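Local atomic coordinates of quinone oxidoreductase (PDB entry 3TQH), a protein that binds NADPH and probably uses it to reduce quinones, as a member of the medium-chain dehydrogenase/reductase superfamily. Residues K39-P47 against F128-A137; Y73-E81 against N90-I98. One frame throughout, in Å; residues are numbered along the deposited sequence.

Interaction 1 of 2, residues K39-P47 against F128-A137; sequences KVHAASLNP and FLQAASLPTA. With NDP (NADPH dihydro-nicotinamide-adenine-dinucleotide phosphate), chain B; SO4 (sulfate ion), chain D.
His41 and Phe128 stack face to face at one end of this contact. Their ring centroids lie 4.2 Å apart and the planes are turned by 22°. His41 CB also sits over the Phe128 face, a CH-pi contact. CG of His41 lies anti to its own carbonyl carbon (chi1 -79°), which carries the imidazole to the Phe128 side; the second torsion, near -117°, sets its plane. At the edge of the Phe128 ring, near its plane, lies O3 of a sulfate ion, probably from the crystallisation liquor. The same O3 takes a nearly straight 2.7 Å bond from Phe128 N, at the start of helix 128-133.

The apolar packing is close. Ala42 CB meets Ala132 CB at 3.6 Å and Leu129 CD2 at 4.0 Å. The axes of strand 42-44 and helix 128-133 come within 6.6 Å, and small alanines meet where they are close.

One hydrogen bond crosses the segments. Ser44 OG donates to Ala132 O at 2.6 Å, tilted out of the carbonyl plane. Ser133 OG bonds back to Leu129 O.

At the cofactor end the Asn46 side chain packs against Thr136, whose hydroxyl is hydrogen-bonded to Asp74. CG2 of Thr136 lies 3.8 Å from C5N of NADPH, and Pro47 CD lies 3.3 Å from its O1N.

His41 and Ala42 form a classic beta bulge opposite Ser76. Strand 36-44 pairs with strands 74-82, 111-114 and 315-319. Helix 128-133 touches 74-82 and 315-319 as well as 36-44, and also strand 94-98.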
loop_
_atom_site.group_PDB
_atom_site.type_symbol
_atom_site.label_atom_id
_atom_site.label_comp_id
_atom_site.label_asym_id
_atom_site.label_seq_id
_atom_site.Cartn_x
_atom_site.Cartn_y
_atom_site.Cartn_z
ATOM N N LYS A 39 12.621 15.927 7.301
ATOM C CA LYS A 39 13.800 15.287 6.715
ATOM C C LYS A 39 13.500 13.794 6.567
ATOM O O LYS A 39 13.308 13.102 7.571
ATOM C CB LYS A 39 15.029 15.503 7.602
ATOM C CG LYS A 39 16.309 14.846 7.087
ATOM C CD LYS A 39 17.383 14.723 8.178
ATOM C CE LYS A 39 18.134 16.017 8.402
ATOM N NZ LYS A 39 19.417 15.795 9.143
ATOM N N VAL A 40 13.459 13.302 5.328
ATOM C CA VAL A 40 13.060 11.920 5.054
ATOM C C VAL A 40 14.186 10.919 5.322
ATOM O O VAL A 40 15.292 11.063 4.817
ATOM C CB VAL A 40 12.563 11.745 3.593
ATOM C CG1 VAL A 40 12.203 10.282 3.307
ATOM C CG2 VAL A 40 11.359 12.642 3.332
ATOM N N HIS A 41 13.880 9.900 6.117
ATOM C CA HIS A 41 14.803 8.796 6.375
ATOM C C HIS A 41 14.491 7.601 5.479
ATOM O O HIS A 41 15.406 6.924 5.008
ATOM C CB HIS A 41 14.768 8.398 7.854
ATOM C CG HIS A 41 15.561 9.311 8.737
ATOM N ND1 HIS A 41 16.654 8.885 9.459
ATOM C CD2 HIS A 41 15.438 10.637 8.990
ATOM C CE1 HIS A 41 17.160 9.905 10.133
ATOM N NE2 HIS A 41 16.442 10.980 9.863
ATOM N N ALA A 42 13.206 7.356 5.228
ATOM C CA ALA A 42 12.785 6.236 4.393
ATOM C C ALA A 42 11.477 6.537 3.658
ATOM O O ALA A 42 10.646 7.313 4.140
ATOM C CB ALA A 42 12.646 4.978 5.244
ATOM N N ALA A 43 11.305 5.918 2.490
ATOM C CA ALA A 43 10.095 6.076 1.677
ATOM C C ALA A 43 9.827 4.799 0.879
ATOM O O ALA A 43 10.702 4.323 0.157
ATOM C CB ALA A 43 10.245 7.256 0.735
ATOM N N SER A 44 8.625 4.243 1.005
ATOM C CA SER A 44 8.323 2.967 0.370
ATOM C C SER A 44 7.629 3.151 -0.959
ATOM O O SER A 44 7.001 4.180 -1.214
ATOM C CB SER A 44 7.481 2.079 1.285
ATOM O OG SER A 44 6.193 2.617 1.513
ATOM N N LEU A 45 7.760 2.133 -1.800
ATOM C CA LEU A 45 7.136 2.107 -3.120
ATOM C C LEU A 45 5.791 1.395 -3.071
ATOM O O LEU A 45 5.626 0.404 -2.366
ATOM C CB LEU A 45 8.043 1.393 -4.128
ATOM C CG LEU A 45 9.343 2.105 -4.488
ATOM C CD1 LEU A 45 10.382 1.905 -3.395
ATOM C CD2 LEU A 45 9.865 1.609 -5.838
ATOM N N ASN A 46 4.842 1.910 -3.840
ATOM C CA ASN A 46 3.554 1.262 -4.048
ATOM C C ASN A 46 3.247 1.232 -5.544
ATOM O O ASN A 46 3.720 2.091 -6.279
ATOM C CB ASN A 46 2.458 2.027 -3.320
ATOM C CG ASN A 46 2.661 2.045 -1.826
ATOM O OD1 ASN A 46 3.299 2.954 -1.287
ATOM N ND2 ASN A 46 2.142 1.024 -1.147
ATOM N N PRO A 47 2.448 0.255 -5.999
ATOM C CA PRO A 47 2.060 0.197 -7.410
ATOM C C PRO A 47 1.448 1.487 -7.988
ATOM O O PRO A 47 1.686 1.818 -9.163
ATOM C CB PRO A 47 1.032 -0.940 -7.429
ATOM C CG PRO A 47 1.483 -1.850 -6.329
ATOM C CD PRO A 47 1.996 -0.941 -5.256
ATOM N N PHE A 128 13.080 3.166 10.861
ATOM C CA PHE A 128 12.556 4.096 9.865
ATOM C C PHE A 128 12.087 3.372 8.594
ATOM O O PHE A 128 11.043 3.708 8.037
ATOM C CB PHE A 128 13.603 5.164 9.517
ATOM C CG PHE A 128 13.755 6.231 10.568
ATOM C CD1 PHE A 128 14.830 6.218 11.444
ATOM C CD2 PHE A 128 12.815 7.250 10.683
ATOM C CE1 PHE A 128 14.975 7.201 12.410
ATOM C CE2 PHE A 128 12.952 8.240 11.646
ATOM C CZ PHE A 128 14.036 8.216 12.512
ATOM N N LEU A 129 12.858 2.381 8.148
ATOM C CA LEU A 129 12.488 1.560 6.995
ATOM C C LEU A 129 11.159 0.829 7.212
ATOM O O LEU A 129 10.311 0.783 6.312
ATOM C CB LEU A 129 13.589 0.545 6.679
ATOM C CG LEU A 129 14.907 1.131 6.169
ATOM C CD1 LEU A 129 16.017 0.096 6.255
ATOM C CD2 LEU A 129 14.749 1.661 4.749
ATOM N N GLN A 130 10.980 0.250 8.397
ATOM C CA GLN A 130 9.708 -0.385 8.740
ATOM C C GLN A 130 8.566 0.635 8.766
ATOM O O GLN A 130 7.480 0.370 8.255
ATOM C CB GLN A 130 9.795 -1.101 10.092
ATOM C CG GLN A 130 10.571 -2.409 10.057
ATOM C CD GLN A 130 10.708 -3.042 11.427
ATOM O OE1 GLN A 130 10.932 -2.352 12.425
ATOM N NE2 GLN A 130 10.585 -4.363 11.482
ATOM N N ALA A 131 8.824 1.799 9.357
ATOM C CA ALA A 131 7.803 2.837 9.485
ATOM C C ALA A 131 7.316 3.366 8.131
ATOM O O ALA A 131 6.141 3.683 7.986
ATOM C CB ALA A 131 8.309 3.983 10.351
ATOM N N ALA A 132 8.216 3.469 7.154
ATOM C CA ALA A 132 7.864 3.992 5.829
ATOM C C ALA A 132 7.181 2.935 4.970
ATOM O O ALA A 132 6.489 3.263 4.020
ATOM C CB ALA A 132 9.106 4.519 5.113
ATOM N N SER A 133 7.381 1.666 5.305
ATOM C CA SER A 133 6.810 0.559 4.539
ATOM C C SER A 133 5.377 0.223 4.944
ATOM O O SER A 133 4.680 -0.497 4.230
ATOM C CB SER A 133 7.695 -0.679 4.684
ATOM O OG SER A 133 8.966 -0.463 4.086
ATOM N N LEU A 134 4.938 0.763 6.072
ATOM C CA LEU A 134 3.680 0.357 6.694
ATOM C C LEU A 134 2.408 1.114 6.261
ATOM O O LEU A 134 1.384 0.476 6.038
ATOM C CB LEU A 134 3.828 0.429 8.221
ATOM C CG LEU A 134 2.735 -0.203 9.081
ATOM C CD1 LEU A 134 2.577 -1.693 8.800
ATOM C CD2 LEU A 134 3.036 0.041 10.548
ATOM N N PRO A 135 2.449 2.461 6.162
ATOM C CA PRO A 135 1.196 3.224 6.065
ATOM C C PRO A 135 0.203 2.810 4.968
ATOM O O PRO A 135 -0.922 2.435 5.291
ATOM C CB PRO A 135 1.686 4.660 5.848
ATOM C CG PRO A 135 2.979 4.699 6.540
ATOM C CD PRO A 135 3.605 3.369 6.257
ATOM N N THR A 136 0.601 2.857 3.697
ATOM C CA THR A 136 -0.335 2.527 2.620
ATOM C C THR A 136 -0.758 1.056 2.676
ATOM O O THR A 136 -1.950 0.758 2.751
ATOM C CB THR A 136 0.221 2.871 1.213
ATOM O OG1 THR A 136 0.258 4.295 1.050
ATOM C CG2 THR A 136 -0.670 2.271 0.121
ATOM N N ALA A 137 0.221 0.152 2.655
ATOM C CA ALA A 137 -0.051 -1.294 2.620
ATOM C C ALA A 137 -0.865 -1.747 3.819
ATOM O O ALA A 137 -1.852 -2.464 3.671
ATOM C CB ALA A 137 1.249 -2.085 2.549
HETATM P PA NDP B . 2.059 -5.685 -5.119
HETATM O O1A NDP B . 2.814 -5.265 -6.315
HETATM O O2A NDP B . 2.877 -5.572 -3.895
HETATM O O5B NDP B . 1.569 -7.207 -5.277
HETATM C C5B NDP B . 2.446 -8.153 -5.858
HETATM C C4B NDP B . 1.907 -9.558 -5.640
HETATM O O4B NDP B . 0.860 -9.805 -6.555
HETATM C C3B NDP B . 2.933 -10.662 -5.861
HETATM O O3B NDP B . 3.299 -11.226 -4.619
HETATM C C2B NDP B . 2.243 -11.677 -6.768
HETATM O O2B NDP B . 2.307 -12.994 -6.269
HETATM C C1B NDP B . 0.803 -11.192 -6.794
HETATM N N9A NDP B . 0.097 -11.430 -8.062
HETATM C C8A NDP B . 0.398 -10.895 -9.290
HETATM N N7A NDP B . -0.507 -11.340 -10.186
HETATM C C5A NDP B . -1.379 -12.148 -9.550
HETATM C C6A NDP B . -2.481 -12.859 -10.005
HETATM N N6A NDP B . -2.820 -12.797 -11.282
HETATM N N1A NDP B . -3.207 -13.627 -9.123
HETATM C C2A NDP B . -2.833 -13.677 -7.788
HETATM N N3A NDP B . -1.738 -12.963 -7.332
HETATM C C4A NDP B . -1.019 -12.211 -8.209
HETATM O O3 NDP B . 0.690 -4.845 -4.990
HETATM P PN NDP B . 0.023 -4.279 -3.633
HETATM O O1N NDP B . 0.811 -3.124 -3.154
HETATM O O2N NDP B . -0.304 -5.356 -2.688
HETATM O O5D NDP B . -1.353 -3.710 -4.240
HETATM C C5D NDP B . -2.231 -4.528 -4.989
HETATM C C4D NDP B . -3.208 -3.654 -5.769
HETATM O O4D NDP B . -3.987 -2.878 -4.879
HETATM C C3D NDP B . -2.479 -2.691 -6.695
HETATM O O3D NDP B . -3.106 -2.689 -7.957
HETATM C C2D NDP B . -2.593 -1.350 -6.003
HETATM O O2D NDP B . -2.584 -0.264 -6.912
HETATM C C1D NDP B . -3.910 -1.506 -5.235
HETATM N N1N NDP B . -4.040 -0.659 -4.026
HETATM C C2N NDP B . -5.185 0.086 -3.891
HETATM C C3N NDP B . -5.381 0.958 -2.822
HETATM C C7N NDP B . -6.639 1.765 -2.689
HETATM O O7N NDP B . -6.767 2.640 -1.589
HETATM N N7N NDP B . -7.598 1.651 -3.606
HETATM C C4N NDP B . -4.291 1.075 -1.795
HETATM C C5N NDP B . -3.074 0.228 -1.993
HETATM C C6N NDP B . -3.016 -0.604 -3.107
HETATM P P2B NDP B . 3.226 -14.112 -6.977
HETATM O O1X NDP B . 3.313 -15.303 -6.057
HETATM O O2X NDP B . 4.616 -13.570 -7.209
HETATM O O3X NDP B . 2.643 -14.557 -8.292
HETATM S S SO4 D . 16.732 2.725 10.521
HETATM O O1 SO4 D . 17.491 3.912 10.132
HETATM O O2 SO4 D . 17.612 1.778 11.212
HETATM O O3 SO4 D . 15.675 3.095 11.461
HETATM O O4 SO4 D . 16.161 2.107 9.323
#

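Interaction 2 of 2, residues Y73-E81 against N90-I98; sequences YDFSGEVIE and NIGDKVMGI
Phe75 lays its ring against the backbone of Gly97, which has no side chain to hold it off. Its CG sits between its own backbone N and carbonyl carbon (chi1 82°), bending the ring across to the partner strand. Gly97 N lies over one ring face, and Val95 CG2 meets the ring edge 4.0 Å from CE2. Gly77, opposite Val95, is a second hollow on this face. Val95 CG2 packs 3.5 Å from Gly77 O, and its CG1 turns to Val79 CG2 at 3.8 Å, the two side chains crossing at about a right angle. Beyond them Ile91 folds its CD1 over the backbone of Ile80.

Strands 74-82 and 94-98 form a beta hairpin in the GroES-like domain of the alcohol dehydrogenase family. Phe75 with Gly97 and Gly77 with Val95 are hydrogen-bonded pairs, the straightest bond being Val95 N to Gly77 O at 2.7 Å. Val79 continues the bonding into the type II turn Asn90-Asp93, through Asp93 O and Gly92 N.

On the other face Ile98 lies beside Asp74, pointing the same way, and Ser76 pairs with selenomethionine Met96. This face is covered by helices 128-133 and 135-147. Phe75 and Val79 pack on Ile38 of strand 36-44, while strand 94-98 also pairs with strand 119-121.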
loop_
_atom_site.group_PDB
_atom_site.type_symbol
_atom_site.label_atom_id
_atom_site.label_comp_id
_atom_site.label_asym_id
_atom_site.label_seq_id
_atom_site.Cartn_x
_atom_site.Cartn_y
_atom_site.Cartn_z
ATOM N N TYR A 73 4.031 8.270 -1.672
ATOM C CA TYR A 73 3.155 8.800 -0.627
ATOM C C TYR A 73 3.601 8.411 0.789
ATOM O O TYR A 73 3.311 9.134 1.734
ATOM C CB TYR A 73 1.721 8.305 -0.837
ATOM C CG TYR A 73 1.060 8.734 -2.134
ATOM C CD1 TYR A 73 0.843 10.078 -2.429
ATOM C CD2 TYR A 73 0.610 7.789 -3.049
ATOM C CE1 TYR A 73 0.219 10.464 -3.618
ATOM C CE2 TYR A 73 -0.019 8.163 -4.229
ATOM C CZ TYR A 73 -0.211 9.494 -4.510
ATOM O OH TYR A 73 -0.835 9.844 -5.691
ATOM N N ASP A 74 4.279 7.270 0.928
ATOM C CA ASP A 74 4.649 6.718 2.225
ATOM C C ASP A 74 6.010 7.244 2.634
ATOM O O ASP A 74 6.948 7.218 1.829
ATOM C CB ASP A 74 4.767 5.192 2.148
ATOM C CG ASP A 74 3.429 4.479 2.094
ATOM O OD1 ASP A 74 2.368 5.144 2.170
ATOM O OD2 ASP A 74 3.448 3.227 1.983
ATOM N N PHE A 75 6.140 7.691 3.882
ATOM C CA PHE A 75 7.421 8.205 4.345
ATOM C C PHE A 75 7.647 8.034 5.837
ATOM O O PHE A 75 6.723 7.824 6.616
ATOM C CB PHE A 75 7.564 9.694 3.999
ATOM C CG PHE A 75 6.885 10.605 4.981
ATOM C CD1 PHE A 75 5.558 10.973 4.803
ATOM C CD2 PHE A 75 7.563 11.067 6.099
ATOM C CE1 PHE A 75 4.932 11.803 5.718
ATOM C CE2 PHE A 75 6.946 11.885 7.016
ATOM C CZ PHE A 75 5.630 12.256 6.829
ATOM N N SER A 76 8.905 8.197 6.207
ATOM C CA SER A 76 9.369 8.077 7.569
ATOM C C SER A 76 10.503 9.093 7.704
ATOM O O SER A 76 11.296 9.253 6.777
ATOM C CB SER A 76 9.881 6.654 7.773
ATOM O OG SER A 76 10.129 6.386 9.127
ATOM N N GLY A 77 10.572 9.798 8.831
ATOM C CA GLY A 77 11.603 10.828 9.008
ATOM C C GLY A 77 11.511 11.716 10.241
ATOM O O GLY A 77 10.792 11.416 11.192
ATOM N N GLU A 78 12.257 12.819 10.206
ATOM C CA GLU A 78 12.374 13.738 11.341
ATOM C C GLU A 78 11.798 15.110 10.984
ATOM O O GLU A 78 12.056 15.630 9.896
ATOM C CB GLU A 78 13.845 13.874 11.744
ATOM C CG GLU A 78 14.090 14.694 13.019
ATOM C CD GLU A 78 15.579 14.897 13.334
ATOM O OE1 GLU A 78 16.430 14.653 12.441
ATOM O OE2 GLU A 78 15.898 15.311 14.480
ATOM N N VAL A 79 11.019 15.688 11.900
ATOM C CA VAL A 79 10.460 17.028 11.717
ATOM C C VAL A 79 11.564 18.065 11.899
ATOM O O VAL A 79 12.212 18.114 12.945
ATOM C CB VAL A 79 9.325 17.315 12.715
ATOM C CG1 VAL A 79 8.793 18.733 12.537
ATOM C CG2 VAL A 79 8.202 16.291 12.555
ATOM N N ILE A 80 11.770 18.887 10.873
ATOM C CA ILE A 80 12.876 19.848 10.846
ATOM C C ILE A 80 12.390 21.285 10.974
ATOM O O ILE A 80 13.034 22.097 11.624
ATOM C CB ILE A 80 13.704 19.693 9.545
ATOM C CG1 ILE A 80 14.485 18.383 9.571
ATOM C CG2 ILE A 80 14.676 20.847 9.369
ATOM C CD1 ILE A 80 15.395 18.234 10.766
ATOM N N GLU A 81 11.269 21.594 10.330
ATOM C CA GLU A 81 10.646 22.906 10.439
ATOM C C GLU A 81 9.151 22.737 10.687
ATOM O O GLU A 81 8.538 21.770 10.232
ATOM C CB GLU A 81 10.925 23.744 9.183
ATOM C CG GLU A 81 12.432 23.942 8.931
ATOM C CD GLU A 81 12.768 24.902 7.789
ATOM O OE1 GLU A 81 12.127 25.971 7.665
ATOM O OE2 GLU A 81 13.710 24.595 7.025
ATOM N N ASN A 90 6.524 18.537 17.587
ATOM C CA ASN A 90 7.739 19.273 17.949
ATOM C C ASN A 90 8.871 19.038 16.952
ATOM O O ASN A 90 8.938 17.992 16.309
ATOM C CB ASN A 90 8.220 18.861 19.342
ATOM C CG ASN A 90 7.408 19.489 20.454
ATOM O OD1 ASN A 90 6.875 18.787 21.310
ATOM N ND2 ASN A 90 7.325 20.821 20.461
ATOM N N ILE A 91 9.760 20.021 16.834
ATOM C CA ILE A 91 10.978 19.884 16.042
ATOM C C ILE A 91 11.816 18.755 16.639
ATOM O O ILE A 91 12.011 18.692 17.855
ATOM C CB ILE A 91 11.828 21.192 16.052
ATOM C CG1 ILE A 91 11.067 22.368 15.427
ATOM C CG2 ILE A 91 13.157 20.981 15.337
ATOM C CD1 ILE A 91 10.707 22.177 13.977
ATOM N N GLY A 92 12.297 17.862 15.785
ATOM C CA GLY A 92 13.083 16.715 16.233
ATOM C C GLY A 92 12.285 15.431 16.404
ATOM O O GLY A 92 12.873 14.359 16.561
ATOM N N ASP A 93 10.956 15.526 16.374
ATOM C CA ASP A 93 10.103 14.341 16.506
ATOM C C ASP A 93 10.322 13.393 15.331
ATOM O O ASP A 93 10.436 13.829 14.191
ATOM C CB ASP A 93 8.618 14.726 16.575
ATOM C CG ASP A 93 8.200 15.279 17.937
ATOM O OD1 ASP A 93 9.012 15.298 18.889
ATOM O OD2 ASP A 93 7.030 15.694 18.053
ATOM N N LYS A 94 10.393 12.100 15.624
ATOM C CA LYS A 94 10.467 11.077 14.591
ATOM C C LYS A 94 9.041 10.705 14.202
ATOM O O LYS A 94 8.230 10.355 15.062
ATOM C CB LYS A 94 11.239 9.858 15.097
ATOM C CG LYS A 94 12.672 10.182 15.540
ATOM C CD LYS A 94 13.415 8.944 16.073
ATOM C CE LYS A 94 14.821 9.300 16.572
ATOM N NZ LYS A 94 15.342 8.313 17.559
ATOM N N VAL A 95 8.738 10.796 12.909
ATOM C CA VAL A 95 7.367 10.627 12.429
ATOM C C VAL A 95 7.254 9.705 11.223
ATOM O O VAL A 95 8.231 9.440 10.523
ATOM C CB VAL A 95 6.724 11.988 12.060
ATOM C CG1 VAL A 95 6.620 12.883 13.302
ATOM C CG2 VAL A 95 7.508 12.666 10.948
HETATM N N MSE A 96 6.032 9.242 10.990
HETATM C CA MSE A 96 5.721 8.327 9.901
HETATM C C MSE A 96 4.316 8.634 9.403
HETATM O O MSE A 96 3.437 8.997 10.185
HETATM C CB MSE A 96 5.805 6.877 10.381
HETATM C CG MSE A 96 5.104 6.638 11.717
HETATM SE SE MSE A 96 5.062 4.773 12.277
HETATM C CE MSE A 96 4.314 3.970 10.648
ATOM N N GLY A 97 4.109 8.503 8.099
ATOM C CA GLY A 97 2.805 8.766 7.539
ATOM C C GLY A 97 2.780 8.894 6.037
ATOM O O GLY A 97 3.603 8.296 5.331
ATOM N N ILE A 98 1.808 9.679 5.569
ATOM C CA ILE A 98 1.526 9.864 4.153
ATOM C C ILE A 98 1.673 11.340 3.834
ATOM O O ILE A 98 1.206 12.184 4.595
ATOM C CB ILE A 98 0.065 9.451 3.795
ATOM C CG1 ILE A 98 -0.253 8.040 4.295
ATOM C CG2 ILE A 98 -0.167 9.526 2.292
ATOM C CD1 ILE A 98 0.590 6.989 3.669
#

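Interaction 2 is nested along the chain inside the loop closed by interaction 1, and their centres are 11 Å apart. Strands 36-44 and 74-82 are neighbours in one sheet, joined among others by Lys39 N and Glu78 O, 2.7 Å apart. Ser76 and Asp74 make polar links to the helices, and Met96 and Ile98 pack on them. Ser76 OG lies 3.0 Å from Phe128 O. Asp74 OD1 probably hydrogen-bonds to Thr136 OG1 at 2.5 Å, and Asp74 OD2 lies 2.9 Å from Ser44 OG. Interaction 1 reaches the cofactor directly through Pro47 and Thr136. Interaction 2 stands one layer back, with the Asp74 side chain about 8 Å from NADPH.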